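Local structure of pseudoazurin (Methylobacterium extorquens, 1PMY) at residues Gly39-Thr44 / Phe76-His81. The protein binds a single copper ion and probably serves as a periplasmic electron carrier of the plastocyanin/azurin (blue copper) family. Numbering follows the deposited sequence.
Sequences GHNVET and FKCAPH. With CU (copper (II) ion), chain B.
H40 and H81 approach each other edge-on across one copper ion: their ring planes are turned 62° apart, and the two ND1 atoms stand 2.9 Å from each other because both bind the metal. C78 adds the thiolate: its SG, anti to the C78 backbone N, is swung to the ion and lies 2.1 Å from copper at the edge of the H40 ring. The same sulfur accepts a long but nearly straight bond from N41 N (3.6 Å, 167° at the hydrogen), while the weaker one from H81 N is more bent. On N41, chi1 of 76° brings OD1 to A79 N at 2.8 Å, in the carbonyl plane, and ND2 is hydrogen-bonded to T58 O. With an alanine in place of N41, A79 N would probably lose its acceptor and T58 O its donor, leaving the two copper-binding loops less firmly tied. E43 and K77 form an antiparallel hydrogen-bonded pair (E43 N to K77 O 2.7 Å, K77 N to E43 O 2.8 Å); their side chains extend in the same direction, a water joining K77 NZ to E43 OE1 (weakly on that side), whereas Y55 OH binds OE2. M86 completes this cupredoxin copper centre, where N-H donors would be expected to temper the thiolate's charge and tune the copper potential.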
loop_
_atom_site.group_PDB
_atom_site.type_symbol
_atom_site.label_atom_id
_atom_site.label_comp_id
_atom_site.label_asym_id
_atom_site.label_seq_id
_atom_site.Cartn_x
_atom_site.Cartn_y
_atom_site.Cartn_z
ATOM N N GLY A 39 12.100 -5.324 -10.224
ATOM C CA GLY A 39 11.721 -6.526 -9.449
ATOM C C GLY A 39 10.630 -6.267 -8.390
ATOM O O GLY A 39 10.525 -7.138 -7.525
ATOM N N HIS A 40 9.955 -5.179 -8.447
ATOM C CA HIS A 40 8.857 -4.883 -7.490
ATOM C C HIS A 40 7.526 -4.806 -8.200
ATOM O O HIS A 40 7.508 -4.490 -9.405
ATOM C CB HIS A 40 9.185 -3.669 -6.647
ATOM C CG HIS A 40 10.456 -3.712 -5.901
ATOM N ND1 HIS A 40 10.837 -4.435 -4.801
ATOM C CD2 HIS A 40 11.597 -2.978 -6.226
ATOM C CE1 HIS A 40 12.060 -4.176 -4.450
ATOM N NE2 HIS A 40 12.524 -3.280 -5.280
ATOM N N ASN A 41 6.444 -5.077 -7.452
ATOM C CA ASN A 41 5.080 -4.843 -8.025
ATOM C C ASN A 41 4.234 -4.281 -6.853
ATOM O O ASN A 41 4.715 -4.146 -5.725
ATOM C CB ASN A 41 4.430 -5.934 -8.781
ATOM C CG ASN A 41 3.853 -7.061 -7.902
ATOM O OD1 ASN A 41 4.272 -7.075 -6.712
ATOM N ND2 ASN A 41 2.835 -7.663 -8.489
ATOM N N VAL A 42 2.951 -4.200 -7.171
ATOM C CA VAL A 42 1.928 -3.776 -6.212
ATOM C C VAL A 42 0.708 -4.730 -6.373
ATOM O O VAL A 42 0.235 -5.055 -7.494
ATOM C CB VAL A 42 1.478 -2.302 -6.567
ATOM C CG1 VAL A 42 0.547 -1.857 -5.404
ATOM C CG2 VAL A 42 2.715 -1.359 -6.461
ATOM N N GLU A 43 0.272 -5.186 -5.215
ATOM C CA GLU A 43 -0.910 -6.113 -5.249
ATOM C C GLU A 43 -1.715 -5.878 -4.006
ATOM O O GLU A 43 -1.172 -5.662 -2.871
ATOM C CB GLU A 43 -0.508 -7.587 -5.375
ATOM C CG GLU A 43 -1.659 -8.590 -5.371
ATOM C CD GLU A 43 -1.324 -10.024 -5.666
ATOM O OE1 GLU A 43 -0.154 -10.245 -5.949
ATOM O OE2 GLU A 43 -2.195 -10.898 -5.682
ATOM N N THR A 44 -3.012 -5.935 -4.213
ATOM C CA THR A 44 -3.934 -5.776 -3.032
ATOM C C THR A 44 -3.591 -6.891 -1.980
ATOM O O THR A 44 -3.280 -8.040 -2.403
ATOM C CB THR A 44 -5.387 -6.118 -3.577
ATOM O OG1 THR A 44 -5.692 -5.098 -4.570
ATOM C CG2 THR A 44 -6.485 -6.228 -2.495
ATOM N N PHE A 76 -1.431 -2.616 0.564
ATOM C CA PHE A 76 -0.859 -3.197 -0.676
ATOM C C PHE A 76 0.478 -3.847 -0.272
ATOM O O PHE A 76 1.135 -3.324 0.603
ATOM C CB PHE A 76 -0.551 -2.091 -1.709
ATOM C CG PHE A 76 -1.765 -1.418 -2.301
ATOM C CD1 PHE A 76 -2.514 -2.161 -3.189
ATOM C CD2 PHE A 76 -2.196 -0.160 -1.841
ATOM C CE1 PHE A 76 -3.689 -1.603 -3.721
ATOM C CE2 PHE A 76 -3.327 0.439 -2.417
ATOM C CZ PHE A 76 -4.043 -0.320 -3.323
ATOM N N LYS A 77 0.782 -4.884 -0.997
ATOM C CA LYS A 77 2.067 -5.588 -0.841
ATOM C C LYS A 77 2.762 -5.526 -2.224
ATOM O O LYS A 77 2.219 -5.285 -3.284
ATOM C CB LYS A 77 1.763 -7.095 -0.511
ATOM C CG LYS A 77 1.095 -7.962 -1.543
ATOM C CD LYS A 77 1.033 -9.433 -1.018
ATOM C CE LYS A 77 0.208 -10.238 -2.006
ATOM N NZ LYS A 77 0.254 -11.671 -1.468
ATOM N N CYS A 78 4.069 -5.821 -2.098
ATOM C CA CYS A 78 4.915 -6.147 -3.244
ATOM C C CYS A 78 4.877 -7.694 -3.231
ATOM O O CYS A 78 5.303 -8.257 -2.182
ATOM C CB CYS A 78 6.320 -5.556 -3.120
ATOM S SG CYS A 78 7.397 -6.416 -4.267
ATOM N N ALA A 79 4.258 -8.341 -4.210
ATOM C CA ALA A 79 4.181 -9.816 -4.160
ATOM C C ALA A 79 5.398 -10.572 -3.873
ATOM O O ALA A 79 5.431 -11.311 -2.826
ATOM C CB ALA A 79 3.167 -10.426 -5.069
ATOM N N PRO A 80 6.487 -10.428 -4.638
ATOM C CA PRO A 80 7.725 -11.167 -4.405
ATOM C C PRO A 80 8.374 -10.774 -3.056
ATOM O O PRO A 80 9.035 -11.712 -2.520
ATOM C CB PRO A 80 8.661 -10.695 -5.514
ATOM C CG PRO A 80 8.008 -9.553 -6.177
ATOM C CD PRO A 80 6.478 -9.596 -5.908
ATOM N N HIS A 81 8.127 -9.558 -2.507
ATOM C CA HIS A 81 8.770 -9.223 -1.226
ATOM C C HIS A 81 7.842 -9.064 -0.046
ATOM O O HIS A 81 8.138 -8.298 0.903
ATOM C CB HIS A 81 9.674 -7.906 -1.336
ATOM C CG HIS A 81 10.581 -8.023 -2.501
ATOM N ND1 HIS A 81 10.620 -7.088 -3.537
ATOM C CD2 HIS A 81 11.515 -8.979 -2.767
ATOM C CE1 HIS A 81 11.581 -7.514 -4.402
ATOM N NE2 HIS A 81 12.135 -8.586 -3.959
HETATM CU CU CU B . 9.370 -5.630 -3.965
HETATM O O HOH W 1 -0.058 -12.821 -3.881
#